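Local structure of glycinin A3B4 subunit (Glycine max, 2D5F) at residues Gln112-Phe117 with Pro130-Asn135; Val122-Pro127 with Leu357-Leu362; Cys327-His332 with Arg363-Ser368; Met68-Gln73 with Val442-His447. The protein probably stores nitrogen and carbon in the soybean seed as an 11S globulin that assembles into hexamers. One frame throughout, in Å; residues are numbered along the deposited sequence.

From the N terminus, strand 67-73 opens interaction 4, the widest loop, which closes only at 442-447 and encloses the other three. Interaction 1 starts at 112-117 and ends at 130-135; within it lies 122-127, the start of interaction 2, so the two cross. Interaction 3 opens at 327-332, before interaction 2 closes at 357-362, and closes directly afterwards at 363-368: another crossing, with centres about 2 Å apart. Interaction 1 stays within the N-terminal cupin barrel. Interactions 2 and 4 join that barrel to the C-terminal one, and interaction 3 fastens the segment leading into strand 332-334, the edge strand of the N-terminal sheet, to the short helix 362-365 of the C-terminal barrel.

Interaction 1: Gln112-Phe117 with Pro130-Asn135; sequences QKIRHF and PYWTYN. With CO3 (carbonate ion), chain E.
Thr133 OG1 donates a short hydrogen bond of 2.5 Å to O1 of the carbonate ion, while Tyr131 OH, two residues back on the same strand, donates to O2 at 2.9 Å. Carbonate O2 lies at the edge of the Tyr131 ring, near its plane. With chi1 at 62°, the threonine hydroxyl sits between the backbone N and the carbonyl carbon, and this presents OG1 to the ion while CG2 comes within 3.4 Å of O1. Arg50 and His58 add hydrogen bonds of their own, so four side chains grip the carbonate. A phenylalanine in place of Tyr131 would probably leave carbonate O2 without its phenol donor and weaken the hold on the ion. Both segments belong to the N-terminal cupin barrel, where 112-117 and 130-135 flank strand 75-80 and bond to it rather than to each other. Direct contact therefore reaches over that middle strand. Ile114 CD1 meets the edge of the Trp132 indole at CZ2, 3.5 Å away, and also approaches CH2 at 3.8 Å; the two side chains stand at about a right angle. Pro463 of a second subunit packs on both. Further along, Phe117 CZ lies 4.4 Å from the backbone O of Tyr134, whose hydroxyl is hydrogen-bonded to the backbone N of Leu244.

Interaction 2: Val122-Pro127 with Leu357-Leu362; sequences VLVIPP and LTLPAL
Ahead of Val124, which makes the close contacts with Leu359 and Leu362, strand 122-125 passes through Val122. This side chain points toward 357-362 without touching it, and packs on Ile335 and Met68. Leu123 turns away from the loop, and its backbone pairs with Ile69 in the sheet. Val124 then makes the contact. Its CG1 is trans to the backbone N (chi1 -179°), an orientation that brings CG2 out beside that N and in between two leucine methyls. Leu359 CD2 touches Val124 CG2 at 3.7 Å, the two side chains sliding past each other in opposite directions. Leu362 CD2 comes to 3.8 Å from the same Val124 CG2; it approaches obliquely and also comes to 4.2 Å from Val124 CG1. Leu359 CD2 and Leu362 CD2, 4.8 Å apart, subtend about 79° at Val124 CG2. Strand 122-125 belongs to the N-terminal cupin barrel, whereas 357-362 is the connection in the C-terminal one that follows strand 349-354 and runs into helix 362-365; this is an apolar seam between the two barrels of the bicupin. Leu359 to Leu362 form a type I beta turn, closed by Leu362 N to Leu359 O at 3.0 Å, which helps bring both leucines to the one valine. Past Ile125, which packs on Gln67 and Ile69, the strand gives way to Pro126 and Pro127, and both prolines lie against Phe365 of the short helix.

Interaction 3: Cys327-His332 with Arg363-Ser368; sequences CTMKLH and RQFGLS
Met329 and Phe365 form a Met-aromatic contact that joins the segment leading into strand 332-334, the edge strand of the N-terminal sheet, to the short helix about 363-365 of the C-terminal cupin barrel. Met329 SD lies at the edge of the Phe365 ring, 5.5 Å from the centroid and 79° off the normal, with Phe365 CZ its closest ring atom at 4.2 Å. The two side chains come from opposite directions. Met329 has CG trans to its backbone N (chi1 -177°) and reaches out extended as far as SD, where the chain bends at chi3. The apolar part is completed by Leu331: Leu331 CD2 approaches Phe365 CE2 at 4.3 Å, again at the edge and near the ring plane. Sulfur and methyl thus share one rim of the phenylalanine, while Val124 and Pro127 pack on the ring as well. The covalent link of the segment is the disulfide from Cys327 to Cys85, of the kind that in 11S globulins holds the acidic and basic chains together after processing. Polar bonds fix the same segment: Met329 O accepts from Arg115 NH2, and Lys330 forms a salt bridge with Glu333. Lys330 NZ also donates to the backbone O of His332 at 2.8 Å, lying nearly on the line of the carbonyl bond with a C=O...N angle of 162°.

Interaction 4: Met68-Gln73 with Val442-His447; sequences MIIVVQ and VVFKTH
Phe444 and Met68 meet at the edge of the phenyl ring: Met68 SD is 3.9 Å from Phe444 CD2, in the ring plane, and 5.2 Å from the centroid, a Met-aromatic contact. With CG trans to the backbone N (chi1 177°) the methionine extends toward the ring and bends at chi3, which lays SD at its edge; Met68 CG lies 4.0 Å from Phe444 CD2. The backbone O of Met68 approaches Phe444 CE2 at 3.6 Å, tilted from the ring plane. Two residues on, from the same face of the strand, Ile70 CG2 touches Phe444 CZ at 4.0 Å. Ile70 also reaches toward Val442, tip to tip, with its CD1 3.8 Å from Val442 CB. Were Phe444 an alanine, the Met68 sulfur and the Ile70 methyl would probably lose their shared ring and a gap would open between the strands. In the next shell, Leu146 packs on Phe444, Ala369 on Met68, and Tyr371 on both Ile70 and Val442. Each strand is held in its own sheet: Met68 and Ile70 bond through their backbones to Leu146 and Ile144, and Lys445 N to Ser368 O. Where strand 68-73 ends, Val72 and Gln73 form a classic beta bulge opposite Val142. The strand axes run antiparallel at 173°, 9.5 Å apart, joined by side chains and no hydrogen bonds, as two sheets facing each other at the interface between the two cupin barrels.

Interaction 1: Gln112-Phe117 with Pro130-Asn135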
# COMPACT_ATOMS: atom_id res chain seq x y z
N GLN B 112 -25.89 3.68 -17.02
CA GLN B 112 -24.86 2.83 -16.44
C GLN B 112 -25.40 1.45 -16.09
O GLN B 112 -26.60 1.22 -16.12
CB GLN B 112 -24.20 3.51 -15.22
CG GLN B 112 -23.33 4.69 -15.63
CD GLN B 112 -22.65 5.41 -14.47
OE1 GLN B 112 -22.08 6.49 -14.66
NE2 GLN B 112 -22.70 4.82 -13.29
N LYS B 113 -24.49 0.54 -15.76
CA LYS B 113 -24.83 -0.83 -15.43
C LYS B 113 -25.97 -1.00 -14.43
O LYS B 113 -26.07 -0.27 -13.44
CB LYS B 113 -23.59 -1.55 -14.90
CG LYS B 113 -23.82 -3.02 -14.56
CD LYS B 113 -22.56 -3.68 -14.04
CE LYS B 113 -22.78 -5.16 -13.76
NZ LYS B 113 -21.50 -5.86 -13.47
N ILE B 114 -26.85 -1.96 -14.71
CA ILE B 114 -27.96 -2.26 -13.83
C ILE B 114 -27.57 -3.52 -13.08
O ILE B 114 -27.22 -4.53 -13.69
CB ILE B 114 -29.27 -2.54 -14.61
CG1 ILE B 114 -29.68 -1.29 -15.39
CG2 ILE B 114 -30.38 -2.96 -13.66
CD1 ILE B 114 -29.84 -0.05 -14.53
N ARG B 115 -27.62 -3.46 -11.75
CA ARG B 115 -27.26 -4.61 -10.94
C ARG B 115 -28.50 -5.21 -10.31
O ARG B 115 -29.34 -4.50 -9.76
CB ARG B 115 -26.26 -4.20 -9.86
CG ARG B 115 -24.98 -3.55 -10.38
CD ARG B 115 -24.83 -2.14 -9.81
NE ARG B 115 -23.67 -1.41 -10.33
CZ ARG B 115 -22.41 -1.61 -9.95
NH1 ARG B 115 -21.43 -0.89 -10.48
NH2 ARG B 115 -22.12 -2.53 -9.04
N HIS B 116 -28.62 -6.53 -10.39
CA HIS B 116 -29.76 -7.24 -9.83
C HIS B 116 -29.42 -7.78 -8.45
O HIS B 116 -28.28 -8.14 -8.19
CB HIS B 116 -30.16 -8.39 -10.75
CG HIS B 116 -30.68 -7.94 -12.08
ND1 HIS B 116 -32.01 -7.66 -12.30
CD2 HIS B 116 -30.04 -7.67 -13.25
CE1 HIS B 116 -32.17 -7.24 -13.54
NE2 HIS B 116 -31.00 -7.24 -14.14
N PHE B 117 -30.42 -7.84 -7.58
CA PHE B 117 -30.23 -8.37 -6.24
C PHE B 117 -31.40 -9.25 -5.85
O PHE B 117 -32.50 -9.12 -6.40
CB PHE B 117 -30.05 -7.25 -5.21
CG PHE B 117 -31.22 -6.31 -5.11
CD1 PHE B 117 -31.20 -5.07 -5.74
CD2 PHE B 117 -32.35 -6.66 -4.37
CE1 PHE B 117 -32.27 -4.19 -5.64
CE2 PHE B 117 -33.43 -5.79 -4.26
CZ PHE B 117 -33.39 -4.55 -4.90
N PRO B 130 -24.96 8.67 -6.01
CA PRO B 130 -26.42 8.54 -6.16
C PRO B 130 -26.81 7.10 -6.48
O PRO B 130 -26.10 6.40 -7.20
CB PRO B 130 -26.73 9.46 -7.34
CG PRO B 130 -25.55 10.40 -7.41
CD PRO B 130 -24.40 9.50 -7.08
N TYR B 131 -27.95 6.66 -5.96
CA TYR B 131 -28.43 5.32 -6.25
C TYR B 131 -29.95 5.30 -6.21
O TYR B 131 -30.57 6.11 -5.51
CB TYR B 131 -27.90 4.29 -5.25
CG TYR B 131 -28.68 4.23 -3.95
CD1 TYR B 131 -28.52 5.22 -2.98
CD2 TYR B 131 -29.60 3.21 -3.72
CE1 TYR B 131 -29.26 5.19 -1.80
CE2 TYR B 131 -30.36 3.18 -2.54
CZ TYR B 131 -30.17 4.16 -1.59
OH TYR B 131 -30.89 4.13 -0.42
N TRP B 132 -30.54 4.37 -6.96
CA TRP B 132 -31.98 4.17 -7.01
C TRP B 132 -32.23 2.66 -7.07
O TRP B 132 -31.37 1.91 -7.53
CB TRP B 132 -32.59 4.83 -8.26
CG TRP B 132 -32.01 4.36 -9.56
CD1 TRP B 132 -30.97 4.93 -10.24
CD2 TRP B 132 -32.39 3.20 -10.31
NE1 TRP B 132 -30.67 4.19 -11.36
CE2 TRP B 132 -31.53 3.12 -11.43
CE3 TRP B 132 -33.38 2.22 -10.14
CZ2 TRP B 132 -31.62 2.09 -12.38
CZ3 TRP B 132 -33.47 1.19 -11.09
CH2 TRP B 132 -32.59 1.14 -12.19
N THR B 133 -33.38 2.23 -6.57
CA THR B 133 -33.71 0.81 -6.58
C THR B 133 -35.14 0.60 -7.06
O THR B 133 -35.99 1.49 -6.93
CB THR B 133 -33.57 0.19 -5.18
OG1 THR B 133 -34.49 0.82 -4.29
CG2 THR B 133 -32.14 0.37 -4.65
N TYR B 134 -35.41 -0.58 -7.62
CA TYR B 134 -36.72 -0.89 -8.15
C TYR B 134 -37.07 -2.35 -7.89
O TYR B 134 -36.23 -3.23 -8.03
CB TYR B 134 -36.74 -0.62 -9.66
CG TYR B 134 -37.99 -1.08 -10.36
CD1 TYR B 134 -39.19 -0.40 -10.19
CD2 TYR B 134 -37.97 -2.20 -11.20
CE1 TYR B 134 -40.35 -0.82 -10.83
CE2 TYR B 134 -39.13 -2.63 -11.84
CZ TYR B 134 -40.32 -1.94 -11.65
OH TYR B 134 -41.47 -2.35 -12.27
N ASN B 135 -38.32 -2.59 -7.51
CA ASN B 135 -38.82 -3.93 -7.24
C ASN B 135 -39.19 -4.57 -8.57
O ASN B 135 -40.06 -4.07 -9.28
CB ASN B 135 -40.04 -3.84 -6.33
CG ASN B 135 -40.52 -5.20 -5.86
OD1 ASN B 135 -41.36 -5.28 -4.96
ND2 ASN B 135 -40.01 -6.26 -6.47
C CO3 E . -33.27 0.89 -0.87
O1 CO3 E . -33.91 1.36 -1.87
O2 CO3 E . -32.49 1.66 -0.22
O3 CO3 E . -33.42 -0.35 -0.54

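Interaction 2: Val122-Pro127 with Leu357-Leu362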
# COMPACT_ATOMS: atom_id res chain seq x y z
N VAL B 122 -26.28 -8.60 0.02
CA VAL B 122 -25.87 -7.40 0.73
C VAL B 122 -25.50 -6.42 -0.37
O VAL B 122 -24.88 -6.80 -1.37
CB VAL B 122 -24.64 -7.65 1.61
CG1 VAL B 122 -24.03 -6.32 2.06
CG2 VAL B 122 -25.04 -8.47 2.83
N LEU B 123 -25.90 -5.17 -0.20
CA LEU B 123 -25.60 -4.12 -1.17
C LEU B 123 -24.80 -3.06 -0.42
O LEU B 123 -25.01 -2.87 0.78
CB LEU B 123 -26.89 -3.49 -1.72
CG LEU B 123 -28.05 -4.39 -2.14
CD1 LEU B 123 -29.25 -3.53 -2.54
CD2 LEU B 123 -27.63 -5.28 -3.30
N VAL B 124 -23.90 -2.39 -1.11
CA VAL B 124 -23.10 -1.35 -0.48
C VAL B 124 -23.25 -0.05 -1.26
O VAL B 124 -23.06 -0.04 -2.48
CB VAL B 124 -21.60 -1.74 -0.46
CG1 VAL B 124 -20.78 -0.65 0.21
CG2 VAL B 124 -21.42 -3.07 0.26
N ILE B 125 -23.60 1.03 -0.58
CA ILE B 125 -23.75 2.33 -1.23
C ILE B 125 -22.55 3.22 -0.86
O ILE B 125 -22.34 3.51 0.31
CB ILE B 125 -25.01 3.09 -0.77
CG1 ILE B 125 -26.24 2.17 -0.80
CG2 ILE B 125 -25.22 4.32 -1.65
CD1 ILE B 125 -26.55 1.58 -2.15
N PRO B 126 -21.76 3.65 -1.86
CA PRO B 126 -20.60 4.50 -1.57
C PRO B 126 -21.03 5.91 -1.15
O PRO B 126 -22.09 6.39 -1.55
CB PRO B 126 -19.84 4.54 -2.90
CG PRO B 126 -20.25 3.27 -3.58
CD PRO B 126 -21.73 3.19 -3.26
N PRO B 127 -20.21 6.58 -0.32
CA PRO B 127 -20.56 7.94 0.12
C PRO B 127 -20.66 8.88 -1.09
O PRO B 127 -19.83 8.82 -2.00
CB PRO B 127 -19.40 8.32 1.04
CG PRO B 127 -18.88 6.99 1.53
CD PRO B 127 -18.95 6.13 0.30
N LEU B 357 -12.10 -8.81 1.94
CA LEU B 357 -11.42 -9.87 1.20
C LEU B 357 -12.38 -10.49 0.18
O LEU B 357 -11.96 -11.23 -0.71
CB LEU B 357 -10.88 -10.95 2.13
CG LEU B 357 -9.89 -10.55 3.22
CD1 LEU B 357 -9.38 -11.81 3.88
CD2 LEU B 357 -8.72 -9.76 2.64
N THR B 358 -13.66 -10.19 0.33
CA THR B 358 -14.66 -10.69 -0.61
C THR B 358 -15.17 -9.55 -1.48
O THR B 358 -15.31 -9.69 -2.69
CB THR B 358 -15.86 -11.31 0.11
OG1 THR B 358 -15.46 -12.55 0.71
CG2 THR B 358 -17.00 -11.54 -0.89
N LEU B 359 -15.46 -8.42 -0.84
CA LEU B 359 -15.95 -7.24 -1.54
C LEU B 359 -14.92 -6.15 -1.24
O LEU B 359 -15.02 -5.43 -0.24
CB LEU B 359 -17.33 -6.87 -0.99
CG LEU B 359 -18.27 -6.07 -1.87
CD1 LEU B 359 -18.41 -6.74 -3.24
CD2 LEU B 359 -19.63 -5.97 -1.17
N PRO B 360 -13.89 -6.01 -2.11
CA PRO B 360 -12.82 -5.02 -1.95
C PRO B 360 -13.22 -3.57 -1.70
O PRO B 360 -12.47 -2.83 -1.07
CB PRO B 360 -12.00 -5.19 -3.23
CG PRO B 360 -12.98 -5.70 -4.21
CD PRO B 360 -13.76 -6.71 -3.40
N ALA B 361 -14.39 -3.17 -2.18
CA ALA B 361 -14.85 -1.80 -1.97
C ALA B 361 -15.01 -1.50 -0.47
O ALA B 361 -14.90 -0.34 -0.04
CB ALA B 361 -16.18 -1.58 -2.69
N LEU B 362 -15.26 -2.53 0.32
CA LEU B 362 -15.45 -2.36 1.75
C LEU B 362 -14.22 -1.82 2.46
O LEU B 362 -14.32 -1.21 3.52
CB LEU B 362 -15.89 -3.69 2.38
CG LEU B 362 -17.29 -4.14 1.94
CD1 LEU B 362 -17.59 -5.53 2.45
CD2 LEU B 362 -18.31 -3.13 2.44

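Interaction 3: Cys327-His332 with Arg363-Ser368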
# COMPACT_ATOMS: atom_id res chain seq x y z
N CYS B 327 -15.19 2.09 -12.64
CA CYS B 327 -16.55 2.40 -13.03
C CYS B 327 -17.51 1.21 -12.88
O CYS B 327 -18.73 1.35 -13.07
CB CYS B 327 -16.55 2.94 -14.45
SG CYS B 327 -15.82 4.62 -14.62
N THR B 328 -16.97 0.04 -12.54
CA THR B 328 -17.79 -1.16 -12.34
C THR B 328 -17.55 -1.79 -10.97
O THR B 328 -17.74 -3.00 -10.79
CB THR B 328 -17.55 -2.23 -13.46
OG1 THR B 328 -16.15 -2.38 -13.71
CG2 THR B 328 -18.26 -1.82 -14.74
N MET B 329 -17.14 -0.96 -10.01
CA MET B 329 -16.89 -1.34 -8.61
C MET B 329 -17.97 -2.34 -8.18
O MET B 329 -19.16 -2.03 -8.23
CB MET B 329 -16.95 -0.06 -7.74
CG MET B 329 -16.64 -0.20 -6.24
SD MET B 329 -16.87 1.38 -5.29
CE MET B 329 -15.17 1.94 -5.10
N LYS B 330 -17.57 -3.55 -7.78
CA LYS B 330 -18.53 -4.57 -7.35
C LYS B 330 -19.15 -4.08 -6.06
O LYS B 330 -18.44 -3.85 -5.08
CB LYS B 330 -17.83 -5.91 -7.10
CG LYS B 330 -18.78 -7.07 -6.82
CD LYS B 330 -18.00 -8.31 -6.40
CE LYS B 330 -18.68 -9.61 -6.82
NZ LYS B 330 -19.97 -9.85 -6.15
N LEU B 331 -20.47 -3.95 -6.03
CA LEU B 331 -21.12 -3.43 -4.84
C LEU B 331 -22.25 -4.27 -4.28
O LEU B 331 -23.16 -3.76 -3.61
CB LEU B 331 -21.63 -2.01 -5.12
CG LEU B 331 -20.52 -0.96 -5.26
CD1 LEU B 331 -21.12 0.36 -5.71
CD2 LEU B 331 -19.81 -0.81 -3.93
N HIS B 332 -22.19 -5.58 -4.52
CA HIS B 332 -23.21 -6.47 -3.99
C HIS B 332 -22.67 -7.89 -3.95
O HIS B 332 -21.87 -8.29 -4.80
CB HIS B 332 -24.49 -6.35 -4.82
CG HIS B 332 -24.79 -7.55 -5.66
ND1 HIS B 332 -25.90 -8.35 -5.45
CD2 HIS B 332 -24.13 -8.10 -6.71
CE1 HIS B 332 -25.90 -9.33 -6.33
NE2 HIS B 332 -24.84 -9.20 -7.10
N ARG B 363 -13.05 -2.02 1.86
CA ARG B 363 -11.82 -1.54 2.47
C ARG B 363 -11.87 -0.03 2.71
O ARG B 363 -11.43 0.45 3.75
CB ARG B 363 -10.62 -1.89 1.58
CG ARG B 363 -9.29 -1.72 2.27
CD ARG B 363 -8.23 -2.59 1.62
NE ARG B 363 -7.21 -2.97 2.59
CZ ARG B 363 -6.36 -2.11 3.15
NH1 ARG B 363 -6.41 -0.82 2.85
NH2 ARG B 363 -5.47 -2.55 4.04
N GLN B 364 -12.41 0.72 1.76
CA GLN B 364 -12.50 2.16 1.94
C GLN B 364 -13.71 2.61 2.76
O GLN B 364 -13.74 3.75 3.22
CB GLN B 364 -12.54 2.87 0.58
CG GLN B 364 -11.24 2.76 -0.21
CD GLN B 364 -10.02 3.16 0.61
OE1 GLN B 364 -9.58 2.43 1.50
NE2 GLN B 364 -9.47 4.33 0.31
N PHE B 365 -14.69 1.73 2.95
CA PHE B 365 -15.89 2.10 3.69
C PHE B 365 -15.93 1.69 5.16
O PHE B 365 -16.86 2.05 5.88
CB PHE B 365 -17.13 1.56 2.97
CG PHE B 365 -17.15 1.87 1.50
CD1 PHE B 365 -16.71 3.10 1.02
CD2 PHE B 365 -17.60 0.92 0.59
CE1 PHE B 365 -16.72 3.39 -0.34
CE2 PHE B 365 -17.63 1.20 -0.78
CZ PHE B 365 -17.18 2.44 -1.24
N GLY B 366 -14.93 0.92 5.59
CA GLY B 366 -14.87 0.49 6.98
C GLY B 366 -16.06 -0.32 7.48
O GLY B 366 -16.50 -0.16 8.63
N LEU B 367 -16.57 -1.21 6.65
CA LEU B 367 -17.70 -2.04 7.05
C LEU B 367 -17.58 -3.49 6.61
O LEU B 367 -16.98 -3.79 5.59
CB LEU B 367 -19.00 -1.48 6.47
CG LEU B 367 -19.59 -0.21 7.08
CD1 LEU B 367 -20.67 0.33 6.17
CD2 LEU B 367 -20.15 -0.52 8.47
N SER B 368 -18.15 -4.38 7.41
CA SER B 368 -18.17 -5.80 7.10
C SER B 368 -19.40 -6.38 7.78
O SER B 368 -20.13 -5.67 8.46
CB SER B 368 -16.90 -6.50 7.60
OG SER B 368 -16.70 -6.31 8.98

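Interaction 4: Met68-Gln73 with Val442-His447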
# COMPACT_ATOMS: atom_id res chain seq x y z
N MET B 68 -24.61 -0.16 4.25
CA MET B 68 -24.49 -1.57 3.95
C MET B 68 -25.92 -2.08 4.12
O MET B 68 -26.49 -1.97 5.19
CB MET B 68 -23.56 -2.28 4.92
CG MET B 68 -23.50 -3.78 4.66
SD MET B 68 -22.19 -4.57 5.57
CE MET B 68 -20.92 -4.58 4.32
N ILE B 69 -26.48 -2.60 3.04
CA ILE B 69 -27.86 -3.06 3.05
C ILE B 69 -28.00 -4.56 2.84
O ILE B 69 -27.30 -5.15 2.01
CB ILE B 69 -28.66 -2.36 1.94
CG1 ILE B 69 -28.40 -0.85 2.00
CG2 ILE B 69 -30.15 -2.65 2.09
CD1 ILE B 69 -28.89 -0.11 0.77
N ILE B 70 -28.90 -5.19 3.59
CA ILE B 70 -29.15 -6.60 3.40
C ILE B 70 -30.61 -6.71 2.96
O ILE B 70 -31.50 -6.15 3.59
CB ILE B 70 -28.93 -7.44 4.69
CG1 ILE B 70 -29.17 -8.92 4.35
CG2 ILE B 70 -29.84 -6.98 5.81
CD1 ILE B 70 -28.78 -9.89 5.44
N VAL B 71 -30.83 -7.38 1.84
CA VAL B 71 -32.17 -7.57 1.31
C VAL B 71 -32.72 -8.81 1.99
O VAL B 71 -32.20 -9.90 1.79
CB VAL B 71 -32.14 -7.83 -0.21
CG1 VAL B 71 -33.55 -7.98 -0.73
CG2 VAL B 71 -31.43 -6.69 -0.91
N VAL B 72 -33.76 -8.63 2.80
CA VAL B 72 -34.34 -9.77 3.50
C VAL B 72 -35.58 -10.34 2.83
O VAL B 72 -36.10 -11.36 3.27
CB VAL B 72 -34.67 -9.41 4.97
CG1 VAL B 72 -33.41 -8.91 5.69
CG2 VAL B 72 -35.78 -8.36 5.03
N GLN B 73 -36.05 -9.71 1.76
CA GLN B 73 -37.23 -10.21 1.06
C GLN B 73 -37.40 -9.62 -0.34
O GLN B 73 -37.24 -8.41 -0.53
CB GLN B 73 -38.51 -9.92 1.86
CG GLN B 73 -39.76 -10.61 1.29
CD GLN B 73 -41.05 -10.18 1.98
OE1 GLN B 73 -41.76 -9.29 1.50
NE2 GLN B 73 -41.35 -10.80 3.11
N VAL B 442 -28.22 -10.99 10.80
CA VAL B 442 -27.05 -10.44 10.14
C VAL B 442 -26.42 -9.58 11.22
O VAL B 442 -27.11 -9.10 12.12
CB VAL B 442 -27.42 -9.54 8.93
CG1 VAL B 442 -28.32 -8.38 9.38
CG2 VAL B 442 -26.15 -8.99 8.29
N VAL B 443 -25.11 -9.40 11.15
CA VAL B 443 -24.42 -8.57 12.12
C VAL B 443 -23.55 -7.62 11.35
O VAL B 443 -22.63 -8.05 10.66
CB VAL B 443 -23.46 -9.35 13.03
CG1 VAL B 443 -23.00 -8.46 14.18
CG2 VAL B 443 -24.12 -10.58 13.55
N PHE B 444 -23.84 -6.33 11.46
CA PHE B 444 -23.03 -5.34 10.78
C PHE B 444 -21.88 -4.99 11.73
O PHE B 444 -22.08 -4.85 12.93
CB PHE B 444 -23.85 -4.09 10.47
CG PHE B 444 -25.09 -4.36 9.64
CD1 PHE B 444 -26.34 -4.43 10.24
CD2 PHE B 444 -24.99 -4.49 8.26
CE1 PHE B 444 -27.49 -4.63 9.47
CE2 PHE B 444 -26.14 -4.69 7.48
CZ PHE B 444 -27.39 -4.76 8.08
N LYS B 445 -20.67 -4.88 11.20
CA LYS B 445 -19.52 -4.53 12.03
C LYS B 445 -18.81 -3.34 11.39
O LYS B 445 -18.57 -3.33 10.18
CB LYS B 445 -18.58 -5.73 12.18
CG LYS B 445 -19.28 -6.95 12.78
CD LYS B 445 -18.32 -8.09 13.08
CE LYS B 445 -19.08 -9.30 13.60
NZ LYS B 445 -18.16 -10.42 13.92
N THR B 446 -18.47 -2.35 12.21
CA THR B 446 -17.83 -1.13 11.73
C THR B 446 -16.32 -1.16 11.47
O THR B 446 -15.56 -0.31 11.93
CB THR B 446 -18.17 0.07 12.66
OG1 THR B 446 -17.87 -0.27 14.02
CG2 THR B 446 -19.65 0.41 12.55
N HIS B 447 -15.90 -2.17 10.70
CA HIS B 447 -14.52 -2.33 10.30
C HIS B 447 -14.57 -3.16 9.02
O HIS B 447 -15.39 -4.08 8.92
CB HIS B 447 -13.70 -3.02 11.38
CG HIS B 447 -12.22 -2.98 11.14
ND1 HIS B 447 -11.60 -3.78 10.20
CD2 HIS B 447 -11.25 -2.22 11.69
CE1 HIS B 447 -10.31 -3.51 10.19
NE2 HIS B 447 -10.07 -2.57 11.08